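Side-chain contacts in RNA-binding protein RO60 (Deinococcus radiodurans, PDB 2NVO), which binds several small RNAs that accumulate during recovery from ultraviolet irradiation and contributes to the resistance of the bacterium to that radiation: residues A[267-270]-A[271-275]; A[292-295]-A[296-300]; A[302-305]-A[306-309]. All coordinates share one frame; numbering follows the deposited sequence.

Contact 1. Residues A[267-270]-A[271-275]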
loop_
_atom_site.group_PDB
_atom_site.type_symbol
_atom_site.label_atom_id
_atom_site.label_comp_id
_atom_site.label_asym_id
_atom_site.label_seq_id
_atom_site.Cartn_x
_atom_site.Cartn_y
_atom_site.Cartn_z
ATOM N N GLN A 267 20.234 -12.290 -5.684
ATOM C CA GLN A 267 20.128 -13.119 -6.880
ATOM C C GLN A 267 18.781 -13.800 -6.965
ATOM O O GLN A 267 18.432 -14.370 -7.993
ATOM C CB GLN A 267 21.225 -14.180 -6.886
ATOM C CG GLN A 267 22.631 -13.625 -6.772
ATOM C CD GLN A 267 23.654 -14.707 -6.464
ATOM O OE1 GLN A 267 23.326 -15.739 -5.868
ATOM N NE2 GLN A 267 24.905 -14.474 -6.865
ATOM N N THR A 268 18.023 -13.740 -5.876
ATOM C CA THR A 268 16.763 -14.465 -5.789
ATOM C C THR A 268 15.568 -13.559 -5.528
ATOM O O THR A 268 14.484 -14.033 -5.195
ATOM C CB THR A 268 16.820 -15.550 -4.691
ATOM O OG1 THR A 268 17.822 -15.200 -3.723
ATOM C CG2 THR A 268 17.173 -16.898 -5.303
ATOM N N ASN A 269 15.757 -12.256 -5.672
ATOM C CA ASN A 269 14.630 -11.352 -5.503
ATOM C C ASN A 269 14.516 -10.288 -6.584
ATOM O O ASN A 269 15.496 -9.947 -7.241
ATOM C CB ASN A 269 14.634 -10.732 -4.105
ATOM C CG ASN A 269 13.691 -11.449 -3.154
ATOM O OD1 ASN A 269 12.472 -11.259 -3.208
ATOM N ND2 ASN A 269 14.247 -12.278 -2.283
ATOM N N GLY A 270 13.303 -9.775 -6.758
ATOM C CA GLY A 270 13.032 -8.760 -7.756
ATOM C C GLY A 270 13.429 -7.353 -7.349
ATOM O O GLY A 270 14.156 -7.143 -6.371
ATOM N N LEU A 271 12.933 -6.388 -8.116
ATOM C CA LEU A 271 13.326 -4.989 -7.985
ATOM C C LEU A 271 12.775 -4.325 -6.725
ATOM O O LEU A 271 13.470 -3.553 -6.063
ATOM C CB LEU A 271 12.889 -4.219 -9.233
ATOM C CG LEU A 271 13.368 -2.779 -9.406
ATOM C CD1 LEU A 271 14.833 -2.606 -9.005
ATOM C CD2 LEU A 271 13.136 -2.345 -10.846
ATOM N N THR A 272 11.526 -4.619 -6.399
ATOM C CA THR A 272 10.920 -4.073 -5.194
ATOM C C THR A 272 11.770 -4.398 -3.971
ATOM O O THR A 272 12.115 -3.505 -3.192
ATOM C CB THR A 272 9.500 -4.609 -5.004
ATOM O OG1 THR A 272 8.772 -4.455 -6.231
ATOM C CG2 THR A 272 8.793 -3.846 -3.891
ATOM N N TRP A 273 12.123 -5.674 -3.826
ATOM C CA TRP A 273 13.008 -6.129 -2.759
ATOM C C TRP A 273 14.296 -5.334 -2.771
ATOM O O TRP A 273 14.759 -4.836 -1.736
ATOM C CB TRP A 273 13.338 -7.623 -2.924
ATOM C CG TRP A 273 14.177 -8.178 -1.796
ATOM C CD1 TRP A 273 13.716 -8.784 -0.656
ATOM C CD2 TRP A 273 15.611 -8.162 -1.682
ATOM N NE1 TRP A 273 14.770 -9.147 0.149
ATOM C CE2 TRP A 273 15.941 -8.778 -0.457
ATOM C CE3 TRP A 273 16.644 -7.697 -2.502
ATOM C CZ2 TRP A 273 17.260 -8.932 -0.028
ATOM C CZ3 TRP A 273 17.952 -7.849 -2.075
ATOM C CH2 TRP A 273 18.249 -8.461 -0.848
ATOM N N LEU A 274 14.885 -5.232 -3.962
ATOM C CA LEU A 274 16.153 -4.542 -4.134
ATOM C C LEU A 274 16.062 -3.092 -3.665
ATOM O O LEU A 274 16.969 -2.578 -3.002
ATOM C CB LEU A 274 16.590 -4.603 -5.601
ATOM C CG LEU A 274 17.982 -4.020 -5.820
ATOM C CD1 LEU A 274 18.968 -4.696 -4.885
ATOM C CD2 LEU A 274 18.437 -4.141 -7.273
ATOM N N LEU A 275 14.964 -2.434 -4.020
ATOM C CA LEU A 275 14.772 -1.035 -3.647
ATOM C C LEU A 275 14.790 -0.834 -2.130
ATOM O O LEU A 275 15.454 0.076 -1.625
ATOM C CB LEU A 275 13.485 -0.491 -4.257
ATOM C CG LEU A 275 13.625 -0.218 -5.751
ATOM C CD1 LEU A 275 12.264 0.045 -6.394
ATOM C CD2 LEU A 275 14.567 0.935 -5.962
#
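N269 and W273 make the main side-chain contact where the loop after helix 259-266 enters helix 271-283. It is a CH-pi contact joined to an amide-ring stack. CB of N269 lies over one face of the indole, 3.9 Å from the centroid of the five-membered ring. It is offset toward the rim, and its closest ring atom is CG of W273, at 3.5 Å from N269 CB. The amide of N269 continues over the same ring. The amide and ring planes are only 16° apart, so the two flat groups are stacked. N269 CG reaches W273 CD1 at 3.7 Å, and N269 ND2 lies 4.0 Å from W273 NE1. CG of W273 is anti to its backbone N (chi1 -176°), which turns the ring back toward the loop.

The polar part is backbone. G270 is the N-cap residue. Its O accepts from L274 N at 3.2 Å, with an N-H...O angle of 156°, and this closes the first turn. CB of L274 and CB of W273 both lie next to the same oxygen. Within the helix, L275 N donates to L271 O.

The W273 side chain also packs on Y262, A265 and M266 of helix 259-266. T268 OG1 bonds back to A265 O of that helix.

The region 131-277 is assigned to RNA binding by similarity, but the contact itself is a helix start. Its chemistry is mainly van der Waals and CH-pi contact between N269 and the indole face, plus one backbone bond across the segments. The indole thus ties the start of helix 271-283 to the loop and to helix 259-266.

Contact 2. Residues A[292-295]-A[296-300]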
loop_
_atom_site.group_PDB
_atom_site.type_symbol
_atom_site.label_atom_id
_atom_site.label_comp_id
_atom_site.label_asym_id
_atom_site.label_seq_id
_atom_site.Cartn_x
_atom_site.Cartn_y
_atom_site.Cartn_z
ATOM N N SER A 292 33.142 -2.270 -7.775
ATOM C CA SER A 292 32.378 -1.930 -8.968
ATOM C C SER A 292 31.454 -2.985 -9.573
ATOM O O SER A 292 30.423 -2.622 -10.136
ATOM C CB SER A 292 33.305 -1.367 -10.035
ATOM O OG SER A 292 33.816 -0.115 -9.619
ATOM N N ALA A 293 31.806 -4.269 -9.506
ATOM C CA ALA A 293 30.994 -5.283 -10.185
ATOM C C ALA A 293 29.555 -5.353 -9.656
ATOM O O ALA A 293 28.585 -5.385 -10.429
ATOM C CB ALA A 293 31.655 -6.660 -10.112
ATOM N N THR A 294 29.425 -5.408 -8.334
ATOM C CA THR A 294 28.108 -5.485 -7.722
ATOM C C THR A 294 27.388 -4.158 -7.897
ATOM O O THR A 294 26.207 -4.145 -8.189
ATOM C CB THR A 294 28.187 -5.824 -6.221
ATOM O OG1 THR A 294 28.868 -7.074 -6.047
ATOM C CG2 THR A 294 26.797 -5.936 -5.640
ATOM N N VAL A 295 28.118 -3.063 -7.718
ATOM C CA VAL A 295 27.586 -1.715 -7.955
ATOM C C VAL A 295 26.966 -1.590 -9.357
ATOM O O VAL A 295 25.817 -1.156 -9.502
ATOM C CB VAL A 295 28.671 -0.649 -7.758
ATOM C CG1 VAL A 295 28.260 0.674 -8.379
ATOM C CG2 VAL A 295 28.972 -0.467 -6.271
ATOM N N GLN A 296 27.707 -2.002 -10.391
ATOM C CA GLN A 296 27.171 -1.898 -11.743
ATOM C C GLN A 296 25.957 -2.784 -11.911
ATOM O O GLN A 296 24.980 -2.411 -12.561
ATOM C CB GLN A 296 28.215 -2.244 -12.823
ATOM C CG GLN A 296 27.751 -1.805 -14.221
ATOM C CD GLN A 296 27.474 -0.309 -14.307
ATOM O OE1 GLN A 296 26.518 0.122 -14.958
ATOM N NE2 GLN A 296 28.297 0.488 -13.632
ATOM N N ALA A 297 26.011 -3.965 -11.320
ATOM C CA ALA A 297 24.903 -4.897 -11.444
ATOM C C ALA A 297 23.660 -4.319 -10.766
ATOM O O ALA A 297 22.543 -4.476 -11.255
ATOM C CB ALA A 297 25.269 -6.247 -10.833
ATOM N N VAL A 298 23.852 -3.654 -9.628
ATOM C CA VAL A 298 22.696 -3.000 -8.986
ATOM C C VAL A 298 22.156 -1.878 -9.879
ATOM O O VAL A 298 20.963 -1.820 -10.153
ATOM C CB VAL A 298 23.040 -2.495 -7.565
ATOM C CG1 VAL A 298 21.925 -1.576 -7.008
ATOM C CG2 VAL A 298 23.251 -3.683 -6.630
ATOM N N ILE A 299 23.037 -1.008 -10.363
ATOM C CA ILE A 299 22.618 0.067 -11.259
ATOM C C ILE A 299 21.796 -0.446 -12.438
ATOM O O ILE A 299 20.758 0.119 -12.763
ATOM C CB ILE A 299 23.807 0.904 -11.744
ATOM C CG1 ILE A 299 24.394 1.686 -10.562
ATOM C CG2 ILE A 299 23.396 1.874 -12.873
ATOM C CD1 ILE A 299 25.761 2.280 -10.861
ATOM N N GLU A 300 22.256 -1.524 -13.073
ATOM C CA GLU A 300 21.538 -2.083 -14.219
ATOM C C GLU A 300 20.132 -2.573 -13.861
ATOM O O GLU A 300 19.193 -2.420 -14.636
ATOM C CB GLU A 300 22.348 -3.216 -14.880
ATOM C CG GLU A 300 23.670 -2.751 -15.476
ATOM C CD GLU A 300 23.497 -1.640 -16.506
ATOM O OE1 GLU A 300 22.453 -1.620 -17.190
ATOM O OE2 GLU A 300 24.401 -0.783 -16.637
#
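The flat groups that matter between V295 and I299 are peptide units. The carbonyl of V295 receives I299 N at 2.9 Å, with the donor tilted 16° from the carbonyl plane. The bond is nearly straight, at 175° about the hydrogen. Carbon atoms of I299 gather round the same oxygen: I299 CG1 lies 3.4 Å from V295 O, and CD1 is a little farther off. CG1 of I299 is beside its own backbone N (chi1 -68°), and this brings the branch back over the preceding turn.

At T294 O the donor is less tilted: V298 N lies nearly along the C=O axis, with 2.8 Å between V298 N and T294 O. CG2 of V298 comes within 3.4 Å of T294 O. A293 O takes A297 N, and S292 O takes Q296 N.

V295 and I299 lie side by side and point the same way. V295 CG1 meets I299 CD1 at 3.9 Å. V295 is buried; beyond the helix its side chain packs on L287, V340 and R342. I299 packs on R342 and A346 of helix 341-354, and V298 reaches L287.

Four successive i to i+4 backbone bonds are the mark of an alpha-helix; the V295-I299 pair lies on its packed side. Here it is helix 292-302, packed on helix 341-354 within the helical TROVE domain, whose HEAT-like repeats build a horseshoe.

Contact 3. Residues A[302-305]-A[306-309]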
loop_
_atom_site.group_PDB
_atom_site.type_symbol
_atom_site.label_atom_id
_atom_site.label_comp_id
_atom_site.label_asym_id
_atom_site.label_seq_id
_atom_site.Cartn_x
_atom_site.Cartn_y
_atom_site.Cartn_z
ATOM N N LEU A 302 18.300 -1.399 -11.314
ATOM C CA LEU A 302 17.529 -0.249 -10.850
ATOM C C LEU A 302 16.976 0.577 -12.003
ATOM O O LEU A 302 15.961 1.263 -11.861
ATOM C CB LEU A 302 18.407 0.646 -9.971
ATOM C CG LEU A 302 18.775 0.060 -8.612
ATOM C CD1 LEU A 302 19.684 1.016 -7.854
ATOM C CD2 LEU A 302 17.493 -0.231 -7.847
ATOM N N THR A 303 17.659 0.526 -13.143
ATOM C CA THR A 303 17.285 1.342 -14.289
ATOM C C THR A 303 16.806 0.497 -15.467
ATOM O O THR A 303 16.716 0.985 -16.581
ATOM C CB THR A 303 18.452 2.214 -14.771
ATOM O OG1 THR A 303 19.573 1.380 -15.099
ATOM C CG2 THR A 303 18.863 3.222 -13.694
ATOM N N ASP A 304 16.509 -0.768 -15.209
ATOM C CA ASP A 304 15.992 -1.664 -16.248
ATOM C C ASP A 304 14.524 -1.334 -16.521
ATOM O O ASP A 304 13.669 -1.581 -15.681
ATOM C CB ASP A 304 16.138 -3.108 -15.777
ATOM C CG ASP A 304 15.719 -4.127 -16.839
ATOM O OD1 ASP A 304 15.981 -5.327 -16.652
ATOM O OD2 ASP A 304 15.130 -3.729 -17.848
ATOM N N PRO A 305 14.229 -0.763 -17.700
ATOM C CA PRO A 305 12.860 -0.329 -17.996
ATOM C C PRO A 305 11.847 -1.461 -17.911
ATOM O O PRO A 305 10.737 -1.260 -17.420
ATOM C CB PRO A 305 12.969 0.202 -19.430
ATOM C CG PRO A 305 14.385 0.640 -19.549
ATOM C CD PRO A 305 15.167 -0.378 -18.768
ATOM N N ALA A 306 12.233 -2.646 -18.370
ATOM C CA ALA A 306 11.338 -3.791 -18.338
ATOM C C ALA A 306 11.070 -4.257 -16.909
ATOM O O ALA A 306 9.983 -4.723 -16.588
ATOM C CB ALA A 306 11.908 -4.930 -19.183
ATOM N N ALA A 307 12.063 -4.135 -16.047
ATOM C CA ALA A 307 11.898 -4.572 -14.672
ATOM C C ALA A 307 11.114 -3.516 -13.879
ATOM O O ALA A 307 10.336 -3.851 -12.988
ATOM C CB ALA A 307 13.252 -4.850 -14.029
ATOM N N LEU A 308 11.331 -2.245 -14.214
ATOM C CA LEU A 308 10.557 -1.153 -13.636
ATOM C C LEU A 308 9.064 -1.312 -13.968
ATOM O O LEU A 308 8.200 -1.196 -13.086
ATOM C CB LEU A 308 11.091 0.191 -14.142
ATOM C CG LEU A 308 12.435 0.646 -13.552
ATOM C CD1 LEU A 308 13.032 1.791 -14.336
ATOM C CD2 LEU A 308 12.292 1.019 -12.061
ATOM N N LYS A 309 8.765 -1.590 -15.237
ATOM C CA LYS A 309 7.380 -1.732 -15.682
ATOM C C LYS A 309 6.688 -2.926 -15.050
ATOM O O LYS A 309 5.589 -2.804 -14.516
ATOM C CB LYS A 309 7.301 -1.833 -17.210
ATOM C CG LYS A 309 5.898 -2.111 -17.746
ATOM C CD LYS A 309 5.902 -2.242 -19.267
ATOM C CE LYS A 309 4.487 -2.258 -19.839
ATOM N NZ LYS A 309 3.656 -3.376 -19.290
#
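D304 lays its CB and carboxylate against the methyl of A307, with 3.8 Å between D304 CB and A307 CB. This is an N-cap motif: D304 stands just before helix 305-310, in the short link after helix 292-302. With chi1 at -176°, the D304 carboxylate extends away from its own N and over the first turn. There OD2 accepts from A306 N at 3.1 Å. The bond is weak, with an N-H...O angle of 132°. The charge of the D304 carboxylate at the helix start would probably interact well with the helix dipole. P305 follows the cap as the first helical residue and has no N-H to offer.

The D304 carbonyl carries the stronger bond. L308 N donates to D304 O at 2.8 Å, with the donor almost in line with the C=O bond, beyond the oxygen. A307 N makes a second, weak bond to the same oxygen. One residue further along, K309 N donates to P305 O, and the lysine chain then leads away from the link.

T303, the first residue to leave the preceding helix, turns its OG1 back to I299 O.

L308 folds its branch back on the link, over two carbonyl oxygens. It is buried and also packs on L353 of helix 341-354. CG of L308 rests 3.3 Å from D304 O. Its CD2 comes to 3.7 Å from L302 O, a buried carbonyl oxygen with no polar partner in the model.

In the fold
From the N terminus, the three contacts come in series within the TROVE range; none nests in or crosses another. Contact 1 closes the link between helices 259-266 and 271-283. Contact 2 closes no loop and lies along the next helix, 292-302. Contact 3 closes the turn from that helix into helix 305-310. Contacts 1 and 3 touch through leucines: L275 CD2 meets L302 CD2 at 3.7 Å, and L271 packs on both L302 and L308. Contact 2 adjoins contact 3 only through the sequence, and its centre is about 13 Å from that of contact 1. Contacts 2 and 3 both pack on helix 341-354.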